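Long-range contacts in fucolectin-related protein (PDB 2WMF), which probably hydrolyses glycosidic bonds in host blood-group carbohydrate antigens, as the catalytic module of a family 98 glycoside hydrolase from Streptococcus pneumoniae: residues A[253-258]-A[437-442]; A[265-270]-A[294-299]; A[270-275]-A[483-488]; A[464-469]-A[527-532]. All blocks are in the same frame, centred on the assembly; numbering follows the deposited sequence.

Contact 1 (A[253-258]-A[437-442])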
loop_
_atom_site.group_PDB
_atom_site.type_symbol
_atom_site.label_atom_id
_atom_site.label_comp_id
_atom_site.label_asym_id
_atom_site.label_seq_id
_atom_site.Cartn_x
_atom_site.Cartn_y
_atom_site.Cartn_z
ATOM N N THR A 253 19.993 5.706 1.317
ATOM C CA THR A 253 20.736 5.228 0.143
ATOM C C THR A 253 20.750 3.689 0.106
ATOM O O THR A 253 19.692 3.068 0.212
ATOM C CB THR A 253 22.116 5.908 0.065
ATOM O OG1 THR A 253 22.825 5.691 1.289
ATOM C CG2 THR A 253 21.921 7.388 -0.202
ATOM N N ASN A 254 21.915 3.050 0.046
ATOM C CA ASN A 254 21.966 1.587 0.143
ATOM C C ASN A 254 21.389 1.117 1.472
ATOM O O ASN A 254 21.452 1.838 2.485
ATOM C CB ASN A 254 23.410 1.115 -0.020
ATOM C CG ASN A 254 23.523 -0.353 -0.370
ATOM O OD1 ASN A 254 22.519 -1.040 -0.574
ATOM N ND2 ASN A 254 24.756 -0.845 -0.423
ATOM N N THR A 255 20.855 -0.095 1.528
ATOM C CA THR A 255 20.220 -0.557 2.764
ATOM C C THR A 255 21.196 -0.429 3.957
ATOM O O THR A 255 22.329 -0.928 3.901
ATOM C CB THR A 255 19.753 -2.028 2.639
ATOM O OG1 THR A 255 19.312 -2.243 1.302
ATOM C CG2 THR A 255 18.622 -2.338 3.638
ATOM N N PHE A 256 20.687 0.212 5.022
ATOM C CA PHE A 256 21.396 0.453 6.283
ATOM C C PHE A 256 22.543 1.490 6.241
ATOM O O PHE A 256 23.164 1.787 7.269
ATOM C CB PHE A 256 21.918 -0.839 6.885
ATOM C CG PHE A 256 20.909 -1.981 6.894
ATOM C CD1 PHE A 256 19.685 -1.797 7.534
ATOM C CD2 PHE A 256 21.217 -3.218 6.360
ATOM C CE1 PHE A 256 18.749 -2.798 7.553
ATOM C CE2 PHE A 256 20.292 -4.255 6.419
ATOM C CZ PHE A 256 19.052 -4.047 7.026
ATOM N N GLU A 257 22.813 2.029 5.072
ATOM C CA GLU A 257 23.970 2.920 4.855
ATOM C C GLU A 257 23.686 4.325 5.359
ATOM O O GLU A 257 22.576 4.858 5.235
ATOM C CB GLU A 257 24.324 2.936 3.368
ATOM C CG GLU A 257 25.491 3.826 2.950
ATOM C CD GLU A 257 25.694 3.748 1.451
ATOM O OE1 GLU A 257 24.778 4.123 0.659
ATOM O OE2 GLU A 257 26.785 3.313 1.066
ATOM N N THR A 258 24.715 4.945 5.939
ATOM C CA THR A 258 24.678 6.370 6.318
ATOM C C THR A 258 25.855 7.103 5.644
ATOM O O THR A 258 26.834 6.482 5.200
ATOM C CB THR A 258 24.753 6.595 7.828
ATOM O OG1 THR A 258 26.039 6.155 8.295
ATOM C CG2 THR A 258 23.650 5.848 8.578
ATOM N N ASN A 437 11.712 -2.554 11.785
ATOM C CA ASN A 437 12.899 -1.720 11.530
ATOM C C ASN A 437 13.102 -1.404 10.036
ATOM O O ASN A 437 13.456 -2.284 9.241
ATOM C CB ASN A 437 14.134 -2.437 12.082
ATOM C CG ASN A 437 14.179 -2.482 13.590
ATOM O OD1 ASN A 437 13.658 -1.602 14.279
ATOM N ND2 ASN A 437 14.808 -3.552 14.125
ATOM N N ALA A 438 12.855 -0.137 9.658
ATOM C CA ALA A 438 12.913 0.239 8.233
ATOM C C ALA A 438 14.340 0.241 7.702
ATOM O O ALA A 438 14.598 -0.203 6.563
ATOM C CB ALA A 438 12.245 1.632 7.970
ATOM N N ASN A 439 15.279 0.798 8.491
ATOM C CA ASN A 439 16.644 0.969 7.941
ATOM C C ASN A 439 17.751 0.831 8.999
ATOM O O ASN A 439 18.808 1.451 8.877
ATOM C CB ASN A 439 16.762 2.311 7.241
ATOM C CG ASN A 439 17.879 2.336 6.160
ATOM O OD1 ASN A 439 18.234 1.295 5.542
ATOM N ND2 ASN A 439 18.432 3.545 5.907
ATOM N N ILE A 440 17.495 -0.035 9.976
ATOM C CA ILE A 440 18.412 -0.408 11.045
ATOM C C ILE A 440 18.478 -1.935 11.043
ATOM O O ILE A 440 17.436 -2.575 11.052
ATOM C CB ILE A 440 17.911 0.119 12.374
ATOM C CG1 ILE A 440 18.123 1.625 12.426
ATOM C CG2 ILE A 440 18.605 -0.643 13.509
ATOM C CD1 ILE A 440 19.503 2.048 12.782
ATOM N N ASN A 441 19.673 -2.508 11.067
ATOM C CA ASN A 441 19.855 -3.905 10.867
ATOM C C ASN A 441 19.833 -4.697 12.171
ATOM O O ASN A 441 20.871 -5.140 12.671
ATOM C CB ASN A 441 21.161 -4.168 10.062
ATOM C CG ASN A 441 21.269 -5.611 9.612
ATOM O OD1 ASN A 441 20.289 -6.371 9.682
ATOM N ND2 ASN A 441 22.444 -5.984 9.116
ATOM N N LYS A 442 18.628 -4.879 12.723
ATOM C CA LYS A 442 18.423 -5.532 14.014
ATOM C C LYS A 442 17.210 -6.453 13.947
ATOM O O LYS A 442 16.185 -6.082 13.403
ATOM C CB LYS A 442 18.256 -4.521 15.166
ATOM C CG LYS A 442 19.525 -3.700 15.449
ATOM C CD LYS A 442 20.650 -4.487 16.158
ATOM C CE LYS A 442 21.997 -3.798 15.999
ATOM N NZ LYS A 442 23.096 -4.628 16.628
HETATM O O HOH W 1 20.419 4.171 3.745
HETATM O O HOH W 2 21.675 1.787 9.751
#
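The backbones of 253-258 and 437-442 come closest at Phe256 and Asn439, with CA atoms 5.1 Å apart. Phe256 N donates to Asn439 OD1 at 2.7 Å, with an N-H...O angle of 156° and the donor tilted from the plane of the amide carbonyl. Asn441 lies flat over one face of the Phe256 ring, its amide plane 6° from the ring plane. Its CB sits 3.5 Å from the ring centroid, a CH-pi contact almost on the ring normal. Thr255 CG2 covers the opposite face, so the ring lies between that methyl and the CB and amide of Asn441. Phe256 occupies the third position of a type II beta turn, Asn254 to Glu257, and takes a positive phi of 71° there. The turn belongs to a loop after helix 245-249 of the (beta/alpha)8 barrel, while 437-442 links two strands of the C-terminal beta domain. Asn439 ND2 donates to a water that also binds Thr253 N, Asn254 O and Glu257 O. A second water bridges Phe256 O and Asn439 O. Glu257 OE1 braces the turn by accepting from Thr253 OG1 at 2.6 Å and from Asn254 N, and it also pairs with Arg260.

Contact 2 (A[265-270]-A[294-299])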
loop_
_atom_site.group_PDB
_atom_site.type_symbol
_atom_site.label_atom_id
_atom_site.label_comp_id
_atom_site.label_asym_id
_atom_site.label_seq_id
_atom_site.Cartn_x
_atom_site.Cartn_y
_atom_site.Cartn_z
ATOM N N ARG A 265 18.830 6.905 -7.363
ATOM C CA ARG A 265 18.997 5.520 -6.953
ATOM C C ARG A 265 18.257 5.222 -5.617
ATOM O O ARG A 265 17.915 4.072 -5.319
ATOM C CB ARG A 265 20.475 5.192 -6.900
ATOM C CG ARG A 265 21.095 5.153 -8.252
ATOM C CD ARG A 265 22.579 4.895 -8.211
ATOM N NE ARG A 265 23.302 6.079 -7.756
ATOM C CZ ARG A 265 24.626 6.249 -7.886
ATOM N NH1 ARG A 265 25.375 5.282 -8.371
ATOM N NH2 ARG A 265 25.186 7.386 -7.496
ATOM N N SER A 266 18.035 6.255 -4.812
ATOM C CA SER A 266 17.271 6.122 -3.572
ATOM C C SER A 266 15.859 5.600 -3.811
ATOM O O SER A 266 15.331 4.815 -3.003
ATOM C CB SER A 266 17.268 7.448 -2.779
ATOM O OG SER A 266 18.592 7.899 -2.471
ATOM N N TYR A 267 15.216 5.996 -4.912
ATOM C CA TYR A 267 13.853 5.481 -5.122
ATOM C C TYR A 267 13.839 4.018 -5.569
ATOM O O TYR A 267 12.771 3.380 -5.631
ATOM C CB TYR A 267 13.017 6.368 -6.045
ATOM C CG TYR A 267 13.394 6.493 -7.506
ATOM C CD1 TYR A 267 13.573 5.375 -8.327
ATOM C CD2 TYR A 267 13.415 7.768 -8.126
ATOM C CE1 TYR A 267 13.862 5.528 -9.701
ATOM C CE2 TYR A 267 13.686 7.919 -9.501
ATOM C CZ TYR A 267 13.916 6.814 -10.288
ATOM O OH TYR A 267 14.130 6.982 -11.652
ATOM N N ALA A 268 15.034 3.476 -5.868
ATOM C CA ALA A 268 15.207 2.069 -6.212
ATOM C C ALA A 268 15.855 1.269 -5.072
ATOM O O ALA A 268 16.355 0.152 -5.279
ATOM C CB ALA A 268 16.014 1.940 -7.563
ATOM N N SER A 269 15.768 1.826 -3.852
ATOM C CA SER A 269 16.436 1.266 -2.705
ATOM C C SER A 269 15.556 0.876 -1.496
ATOM O O SER A 269 16.038 0.283 -0.544
ATOM C CB SER A 269 17.586 2.177 -2.266
ATOM O OG SER A 269 18.570 2.295 -3.298
ATOM N N GLU A 270 14.261 1.178 -1.535
ATOM C CA GLU A 270 13.366 0.676 -0.471
ATOM C C GLU A 270 13.290 -0.861 -0.623
ATOM O O GLU A 270 12.962 -1.347 -1.724
ATOM C CB GLU A 270 11.970 1.266 -0.588
ATOM C CG GLU A 270 11.041 0.694 0.484
ATOM C CD GLU A 270 9.675 1.327 0.637
ATOM O OE1 GLU A 270 9.464 2.454 0.176
ATOM O OE2 GLU A 270 8.812 0.637 1.297
ATOM N N CYS A 294 8.221 4.595 -7.172
ATOM C CA CYS A 294 8.502 5.002 -8.567
ATOM C C CYS A 294 8.619 3.767 -9.484
ATOM O O CYS A 294 9.406 2.846 -9.209
ATOM C CB CYS A 294 9.829 5.736 -8.609
ATOM S SG CYS A 294 10.389 6.184 -10.290
ATOM N N ALA A 295 7.835 3.783 -10.574
ATOM C CA ALA A 295 7.610 2.647 -11.474
ATOM C C ALA A 295 8.852 2.105 -12.130
ATOM O O ALA A 295 8.890 0.939 -12.500
ATOM C CB ALA A 295 6.580 3.045 -12.558
ATOM N N ALA A 296 9.911 2.931 -12.211
ATOM C CA ALA A 296 11.181 2.411 -12.692
ATOM C C ALA A 296 11.719 1.307 -11.811
ATOM O O ALA A 296 12.448 0.414 -12.306
ATOM C CB ALA A 296 12.258 3.526 -12.894
ATOM N N TYR A 297 11.432 1.410 -10.512
ATOM C CA TYR A 297 11.747 0.371 -9.555
ATOM C C TYR A 297 10.597 -0.592 -9.294
ATOM O O TYR A 297 10.790 -1.790 -9.257
ATOM C CB TYR A 297 12.131 1.012 -8.227
ATOM C CG TYR A 297 12.513 0.043 -7.120
ATOM C CD1 TYR A 297 13.465 -0.939 -7.312
ATOM C CD2 TYR A 297 11.943 0.153 -5.836
ATOM C CE1 TYR A 297 13.860 -1.760 -6.300
ATOM C CE2 TYR A 297 12.332 -0.671 -4.818
ATOM C CZ TYR A 297 13.274 -1.641 -5.024
ATOM O OH TYR A 297 13.695 -2.490 -3.998
ATOM N N THR A 298 9.416 -0.033 -9.113
ATOM C CA THR A 298 8.255 -0.800 -8.614
ATOM C C THR A 298 7.470 -1.535 -9.723
ATOM O O THR A 298 6.583 -2.327 -9.387
ATOM C CB THR A 298 7.279 0.087 -7.783
ATOM O OG1 THR A 298 6.853 1.220 -8.542
ATOM C CG2 THR A 298 7.935 0.616 -6.498
ATOM N N PHE A 299 7.740 -1.267 -10.995
ATOM C CA PHE A 299 6.974 -1.899 -12.072
ATOM C C PHE A 299 7.821 -2.468 -13.189
ATOM O O PHE A 299 7.995 -3.674 -13.265
ATOM C CB PHE A 299 5.883 -0.939 -12.599
ATOM C CG PHE A 299 4.984 -1.534 -13.661
ATOM C CD1 PHE A 299 4.568 -2.891 -13.608
ATOM C CD2 PHE A 299 4.526 -0.731 -14.700
ATOM C CE1 PHE A 299 3.737 -3.418 -14.587
ATOM C CE2 PHE A 299 3.701 -1.248 -15.684
ATOM C CZ PHE A 299 3.303 -2.597 -15.621
#
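Tyr297 OH donates to Glu270 O at 2.6 Å, near the plane of its own ring. The donor is tilted 31° from the carbonyl plane of Glu270. The same ring lies against the backbone of Ala268: Ala268 CA is 3.7 Å from the ring centroid, a CH-pi contact over the face. Ala268 O stands over that face too, displaced toward the rim, 3.3 Å from Tyr297 CE1. Ala268 CB touches Tyr297 CD1 at 3.9 Å. Thus one tyrosine packs on the chain with its face and grips it with its hydroxyl.

The second aromatic group comes from the other segment. Cys294 SG rests over the centre of the Tyr267 ring, 3.6 Å from the centroid, in a sulfur-aromatic contact. Cys294 CB adds a CH-pi contact on the same ring, and Ala296 CB reaches Tyr267 CE1 obliquely. The Tyr267 hydroxyl is bound by Glu508.

Further out, Tyr297 CG is anti to its backbone N (chi1 -179°), which sends the ring from the short helix toward 268-270. Cys294 is the N-cap residue of that helix, and its O accepts from Tyr297 N and Thr298 N from opposite faces. Ser269 OG donates to Arg265 O at 2.8 Å and is itself bonded to Trp492 NE1. Thr244 OG1 bonds with both Tyr267 O and Cys294 N.

The contact joins the loop before helix 272-283 to helix 295-298, which follows the last barrel strand, 289-293. Helices 245-249 and 489-493 pack on the loop, and strand 39-45 lies against Ala295.

Contact 3 (A[270-275]-A[483-488])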
loop_
_atom_site.group_PDB
_atom_site.type_symbol
_atom_site.label_atom_id
_atom_site.label_comp_id
_atom_site.label_asym_id
_atom_site.label_seq_id
_atom_site.Cartn_x
_atom_site.Cartn_y
_atom_site.Cartn_z
ATOM N N GLU A 270 14.261 1.178 -1.535
ATOM C CA GLU A 270 13.366 0.676 -0.471
ATOM C C GLU A 270 13.290 -0.861 -0.623
ATOM O O GLU A 270 12.962 -1.347 -1.724
ATOM C CB GLU A 270 11.970 1.266 -0.588
ATOM C CG GLU A 270 11.041 0.694 0.484
ATOM C CD GLU A 270 9.675 1.327 0.637
ATOM O OE1 GLU A 270 9.464 2.454 0.176
ATOM O OE2 GLU A 270 8.812 0.637 1.297
ATOM N N PRO A 271 13.596 -1.619 0.438
ATOM C CA PRO A 271 13.564 -3.086 0.307
ATOM C C PRO A 271 12.246 -3.596 -0.305
ATOM O O PRO A 271 11.147 -3.126 0.029
ATOM C CB PRO A 271 13.763 -3.565 1.733
ATOM C CG PRO A 271 14.575 -2.496 2.343
ATOM C CD PRO A 271 14.042 -1.213 1.784
ATOM N N GLU A 272 12.392 -4.547 -1.217
ATOM C CA GLU A 272 11.230 -5.136 -1.936
ATOM C C GLU A 272 10.154 -5.649 -0.983
ATOM O O GLU A 272 8.965 -5.357 -1.141
ATOM C CB GLU A 272 11.689 -6.261 -2.875
ATOM C CG GLU A 272 12.523 -5.760 -4.081
ATOM C CD GLU A 272 14.008 -5.629 -3.898
ATOM O OE1 GLU A 272 14.511 -5.523 -2.729
ATOM O OE2 GLU A 272 14.696 -5.643 -4.970
ATOM N N SER A 273 10.562 -6.414 0.007
ATOM C CA SER A 273 9.589 -6.956 0.974
ATOM C C SER A 273 8.957 -5.849 1.816
ATOM O O SER A 273 7.833 -5.988 2.318
ATOM C CB SER A 273 10.253 -7.967 1.887
ATOM O OG SER A 273 11.365 -7.360 2.493
ATOM N N MET A 274 9.657 -4.730 1.973
ATOM C CA MET A 274 9.072 -3.628 2.732
ATOM C C MET A 274 7.910 -2.953 1.964
ATOM O O MET A 274 6.969 -2.432 2.583
ATOM C CB MET A 274 10.117 -2.589 3.139
ATOM C CG MET A 274 9.570 -1.398 3.942
ATOM S SD MET A 274 10.947 -0.308 4.460
ATOM C CE MET A 274 9.996 1.160 4.864
ATOM N N ILE A 275 7.993 -2.941 0.641
ATOM C CA ILE A 275 6.864 -2.498 -0.197
ATOM C C ILE A 275 5.593 -3.348 0.158
ATOM O O ILE A 275 4.482 -2.824 0.398
ATOM C CB ILE A 275 7.157 -2.621 -1.681
ATOM C CG1 ILE A 275 8.315 -1.709 -2.102
ATOM C CG2 ILE A 275 5.935 -2.210 -2.521
ATOM C CD1 ILE A 275 8.901 -2.100 -3.451
ATOM N N ASN A 483 11.054 -12.571 2.832
ATOM C CA ASN A 483 12.038 -11.572 3.189
ATOM C C ASN A 483 12.797 -10.998 1.990
ATOM O O ASN A 483 13.916 -10.497 2.141
ATOM C CB ASN A 483 13.012 -12.169 4.236
ATOM C CG ASN A 483 13.934 -13.222 3.640
ATOM O OD1 ASN A 483 13.816 -13.595 2.459
ATOM N ND2 ASN A 483 14.854 -13.700 4.450
ATOM N N TYR A 484 12.185 -11.012 0.809
ATOM C CA TYR A 484 12.930 -10.721 -0.436
ATOM C C TYR A 484 13.548 -9.313 -0.367
ATOM O O TYR A 484 12.831 -8.316 -0.143
ATOM C CB TYR A 484 12.016 -10.796 -1.670
ATOM C CG TYR A 484 12.813 -10.775 -2.991
ATOM C CD1 TYR A 484 13.686 -11.799 -3.318
ATOM C CD2 TYR A 484 12.708 -9.714 -3.867
ATOM C CE1 TYR A 484 14.436 -11.761 -4.445
ATOM C CE2 TYR A 484 13.459 -9.677 -5.049
ATOM C CZ TYR A 484 14.300 -10.724 -5.350
ATOM O OH TYR A 484 15.072 -10.707 -6.499
ATOM N N ARG A 485 14.873 -9.224 -0.489
ATOM C CA ARG A 485 15.543 -7.944 -0.560
ATOM C C ARG A 485 16.801 -8.165 -1.377
ATOM O O ARG A 485 17.687 -8.885 -0.933
ATOM C CB ARG A 485 15.900 -7.399 0.831
ATOM C CG ARG A 485 16.548 -6.001 0.768
ATOM C CD ARG A 485 17.014 -5.496 2.109
ATOM N NE ARG A 485 18.252 -6.157 2.511
ATOM C CZ ARG A 485 18.485 -6.702 3.692
ATOM N NH1 ARG A 485 17.593 -6.618 4.679
ATOM N NH2 ARG A 485 19.656 -7.324 3.905
ATOM N N THR A 486 16.888 -7.508 -2.522
ATOM C CA THR A 486 18.101 -7.593 -3.353
ATOM C C THR A 486 19.179 -6.668 -2.762
ATOM O O THR A 486 18.850 -5.638 -2.160
ATOM C CB THR A 486 17.814 -7.212 -4.822
ATOM O OG1 THR A 486 17.409 -5.819 -4.892
ATOM C CG2 THR A 486 16.789 -8.141 -5.433
ATOM N N ASP A 487 20.453 -7.008 -2.973
ATOM C CA ASP A 487 21.564 -6.144 -2.598
ATOM C C ASP A 487 21.657 -4.976 -3.602
ATOM O O ASP A 487 21.797 -5.192 -4.819
ATOM C CB ASP A 487 22.856 -6.969 -2.609
ATOM C CG ASP A 487 24.083 -6.173 -2.244
ATOM O OD1 ASP A 487 23.928 -5.049 -1.713
ATOM O OD2 ASP A 487 25.194 -6.709 -2.472
ATOM N N LYS A 488 21.556 -3.742 -3.087
ATOM C CA LYS A 488 21.562 -2.543 -3.926
ATOM C C LYS A 488 22.975 -1.975 -4.103
ATOM O O LYS A 488 23.147 -0.902 -4.687
ATOM C CB LYS A 488 20.683 -1.450 -3.307
ATOM C CG LYS A 488 19.210 -1.884 -2.906
ATOM C CD LYS A 488 18.479 -2.437 -4.114
ATOM C CE LYS A 488 17.032 -2.805 -3.814
ATOM N NZ LYS A 488 16.843 -3.766 -2.690
#
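Glu272 puts its carboxylate among three donors of 483-488. Lys488 NZ forms a salt bridge with Glu272 OE1 at 2.9 Å, on the syn side but tilted out of the carboxylate plane. Thr486 N donates to the same oxygen at 3.1 Å, with an N-H...O angle of 159°, and comes from above the other face of the carboxylate. Glu272 OE2 takes the hydroxyl of Thr486, OG1 to OE2 2.7 Å, on its syn lone pair. OE2 is also hydrogen-bonded to Tyr519 OH, so it has two partners. Both oxygens of this buried group are therefore satisfied, which probably favours the ionised form. The side chain turns at chi2 (88°), and this bend carries the carboxylate to Thr486 and Lys488.

The ammonium of Lys488 is shared as well. NZ donates to Thr486 O at 2.8 Å and to Thr486 OG1 at 3.1 Å, so with Glu272 it has three acceptors.

At the start of the helix, Ser273 N donates to Tyr484 O at 3.0 Å, nearly along the C=O axis. Ser273 OG instead bonds with His465 O. Apolar parts fill in beside these bonds. Glu272 CB meets the edge of the Tyr484 ring, whose hydroxyl is held by Asp525. Pro271 CB lies alongside Arg485 CD at 3.8 Å, and Arg485 NH1 bonds with His465 ND1.

Pro271 is the N-cap residue of helix 272-283, between barrel strands 237-243 and 289-293. The partner loop leads from strand 477-482 of the C-terminal domain into helix 489-493. Helix 307-322 packs on Glu272 and Tyr484, and helix 295-298 on Glu272 and Lys488.

Contact 4 (A[464-469]-A[527-532])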
loop_
_atom_site.group_PDB
_atom_site.type_symbol
_atom_site.label_atom_id
_atom_site.label_comp_id
_atom_site.label_asym_id
_atom_site.label_seq_id
_atom_site.Cartn_x
_atom_site.Cartn_y
_atom_site.Cartn_z
ATOM N N PRO A 464 15.429 -7.832 9.614
ATOM C CA PRO A 464 14.742 -6.763 8.934
ATOM C C PRO A 464 14.204 -7.124 7.548
ATOM O O PRO A 464 14.791 -7.922 6.834
ATOM C CB PRO A 464 15.796 -5.649 8.859
ATOM C CG PRO A 464 16.681 -5.879 10.088
ATOM C CD PRO A 464 16.738 -7.398 10.189
ATOM N N HIS A 465 13.083 -6.505 7.191
ATOM C CA HIS A 465 12.467 -6.674 5.861
ATOM C C HIS A 465 12.024 -8.142 5.673
ATOM O O HIS A 465 12.211 -8.766 4.610
ATOM C CB HIS A 465 13.381 -6.162 4.751
ATOM C CG HIS A 465 14.003 -4.857 5.113
ATOM N ND1 HIS A 465 15.369 -4.654 5.110
ATOM C CD2 HIS A 465 13.442 -3.712 5.561
ATOM C CE1 HIS A 465 15.612 -3.417 5.515
ATOM N NE2 HIS A 465 14.464 -2.830 5.817
ATOM N N THR A 466 11.438 -8.660 6.753
ATOM C CA THR A 466 10.794 -9.977 6.770
ATOM C C THR A 466 9.361 -9.805 7.257
ATOM O O THR A 466 9.140 -9.187 8.298
ATOM C CB THR A 466 11.521 -11.003 7.715
ATOM O OG1 THR A 466 12.895 -11.065 7.348
ATOM C CG2 THR A 466 10.913 -12.411 7.552
ATOM N N TYR A 467 8.409 -10.377 6.505
ATOM C CA TYR A 467 7.043 -10.487 6.953
ATOM C C TYR A 467 6.614 -11.968 6.956
ATOM O O TYR A 467 7.228 -12.841 6.305
ATOM C CB TYR A 467 6.087 -9.579 6.195
ATOM C CG TYR A 467 5.706 -10.009 4.771
ATOM C CD1 TYR A 467 4.730 -10.982 4.546
ATOM C CD2 TYR A 467 6.336 -9.473 3.650
ATOM C CE1 TYR A 467 4.355 -11.359 3.239
ATOM C CE2 TYR A 467 5.959 -9.833 2.343
ATOM C CZ TYR A 467 4.968 -10.786 2.132
ATOM O OH TYR A 467 4.582 -11.129 0.832
ATOM N N ALA A 468 5.552 -12.208 7.736
ATOM C CA ALA A 468 4.973 -13.547 7.867
ATOM C C ALA A 468 3.480 -13.440 8.035
ATOM O O ALA A 468 2.967 -12.445 8.610
ATOM C CB ALA A 468 5.607 -14.311 9.052
ATOM N N VAL A 469 2.778 -14.476 7.547
ATOM C CA VAL A 469 1.362 -14.625 7.801
ATOM C C VAL A 469 1.155 -16.048 8.269
ATOM O O VAL A 469 1.589 -17.001 7.599
ATOM C CB VAL A 469 0.472 -14.355 6.560
ATOM C CG1 VAL A 469 -1.045 -14.362 6.966
ATOM C CG2 VAL A 469 0.832 -13.033 5.871
ATOM N N ASP A 527 22.226 -13.699 -1.160
ATOM C CA ASP A 527 22.581 -13.593 0.259
ATOM C C ASP A 527 21.310 -14.000 1.039
ATOM O O ASP A 527 20.320 -13.281 1.006
ATOM C CB ASP A 527 22.955 -12.176 0.672
ATOM C CG ASP A 527 24.186 -11.600 -0.050
ATOM O OD1 ASP A 527 25.159 -12.283 -0.263
ATOM O OD2 ASP A 527 24.191 -10.385 -0.320
ATOM N N PHE A 528 21.352 -15.133 1.714
ATOM C CA PHE A 528 20.200 -15.612 2.489
ATOM C C PHE A 528 20.277 -15.057 3.921
ATOM O O PHE A 528 21.352 -14.819 4.468
ATOM C CB PHE A 528 20.129 -17.129 2.552
ATOM C CG PHE A 528 19.896 -17.818 1.220
ATOM C CD1 PHE A 528 19.628 -17.126 0.046
ATOM C CD2 PHE A 528 19.869 -19.230 1.185
ATOM C CE1 PHE A 528 19.431 -17.809 -1.164
ATOM C CE2 PHE A 528 19.629 -19.909 -0.012
ATOM C CZ PHE A 528 19.391 -19.203 -1.186
ATOM N N ARG A 529 19.108 -14.920 4.550
ATOM C CA ARG A 529 18.961 -14.469 5.935
ATOM C C ARG A 529 18.032 -15.503 6.604
ATOM O O ARG A 529 17.173 -16.077 5.953
ATOM C CB ARG A 529 18.303 -13.057 6.011
ATOM C CG ARG A 529 18.954 -12.071 5.094
ATOM C CD ARG A 529 18.581 -10.639 5.405
ATOM N NE ARG A 529 17.171 -10.246 5.409
ATOM C CZ ARG A 529 16.409 -10.064 4.320
ATOM N NH1 ARG A 529 15.190 -9.575 4.458
ATOM N NH2 ARG A 529 16.823 -10.407 3.097
ATOM N N THR A 530 18.169 -15.664 7.910
ATOM C CA THR A 530 17.494 -16.739 8.620
ATOM C C THR A 530 16.247 -16.264 9.404
ATOM O O THR A 530 16.300 -15.294 10.190
ATOM C CB THR A 530 18.446 -17.399 9.630
ATOM O OG1 THR A 530 19.593 -17.888 8.913
ATOM C CG2 THR A 530 17.734 -18.582 10.316
ATOM N N THR A 531 15.131 -16.955 9.184
ATOM C CA THR A 531 13.903 -16.812 9.933
ATOM C C THR A 531 13.756 -18.117 10.687
ATOM O O THR A 531 13.818 -19.178 10.091
ATOM C CB THR A 531 12.676 -16.635 9.012
ATOM O OG1 THR A 531 12.855 -15.490 8.182
ATOM C CG2 THR A 531 11.403 -16.490 9.851
ATOM N N THR A 532 13.614 -18.016 12.012
ATOM C CA THR A 532 13.507 -19.218 12.854
ATOM C C THR A 532 12.069 -19.265 13.374
ATOM O O THR A 532 11.578 -18.288 14.001
ATOM C CB THR A 532 14.490 -19.169 14.021
ATOM O OG1 THR A 532 15.823 -18.991 13.514
ATOM C CG2 THR A 532 14.377 -20.460 14.867
#
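Arg529 starts with CG anti to its carbonyl carbon and then bends at chi3 (-57°), which swings the guanidinium to the backbone of Pro464 and His465. Thr466 and Thr531 each have OG1 anti to the carbonyl carbon and the methyl anti to N. The two threonine side chains run antiparallel alongside each other, so that the methyl of Thr466 meets the hydroxyl of Thr531.

Arg529 NH1 donates to Pro464 O at 2.9 Å with an N-H...O angle of 145°. It approaches in the carbonyl plane, while the oxygen lies 22° out of the guanidinium plane. His465 O is also close, 3.1 Å from Arg529 NH1. Arg529 NH1 also bonds with Asn483 O, outside the two segments, and Arg529 NE bonds with Thr463 OG1. Pro464 O, Asn483 O and Thr463 OG1 thus limit how the guanidinium can turn.

Beyond the arginine the packing is light. Thr466 CG2 touches Thr531 OG1 at 3.7 Å, and Thr466 OG1 is turned to Thr463 O. His465 has a positive phi at this bend in the chain. His465 NE2 bonds with Ala438 O.

The contact lies between the two antiparallel sheets of the C-terminal domain, where the chain crosses from strand 457-462 in one to strand 467-472 in the other. Strand 529-536 lies in the first sheet, between 457-462 and 566-573. Strand 467-472 lies in the second, between 430-434 and 477-482, and Tyr467 packs on helix 272-283 of the barrel.

Contacts 1 and 3 join the barrel to the C-terminal domain; contact 2 lies within the barrel, and contact 4 within the C-terminal domain. Contact 3 is the hub, its centre about 11 Å from each of the other three. It shares Glu270 with contact 2, and Tyr297 OH packs 3.4 Å from Lys488 CE. His465 ties contact 4 to contacts 1 and 3, and its CE1 also packs 3.5 Å from Pro271 CG of contact 3. Between contacts 1 and 3, Phe256 CZ lies 3.8 Å from Arg485 NH1, and Asn254 OD1 packs on Lys488 CB. Contacts 2 and 4 do not touch, their nearest atoms being about 7 Å apart.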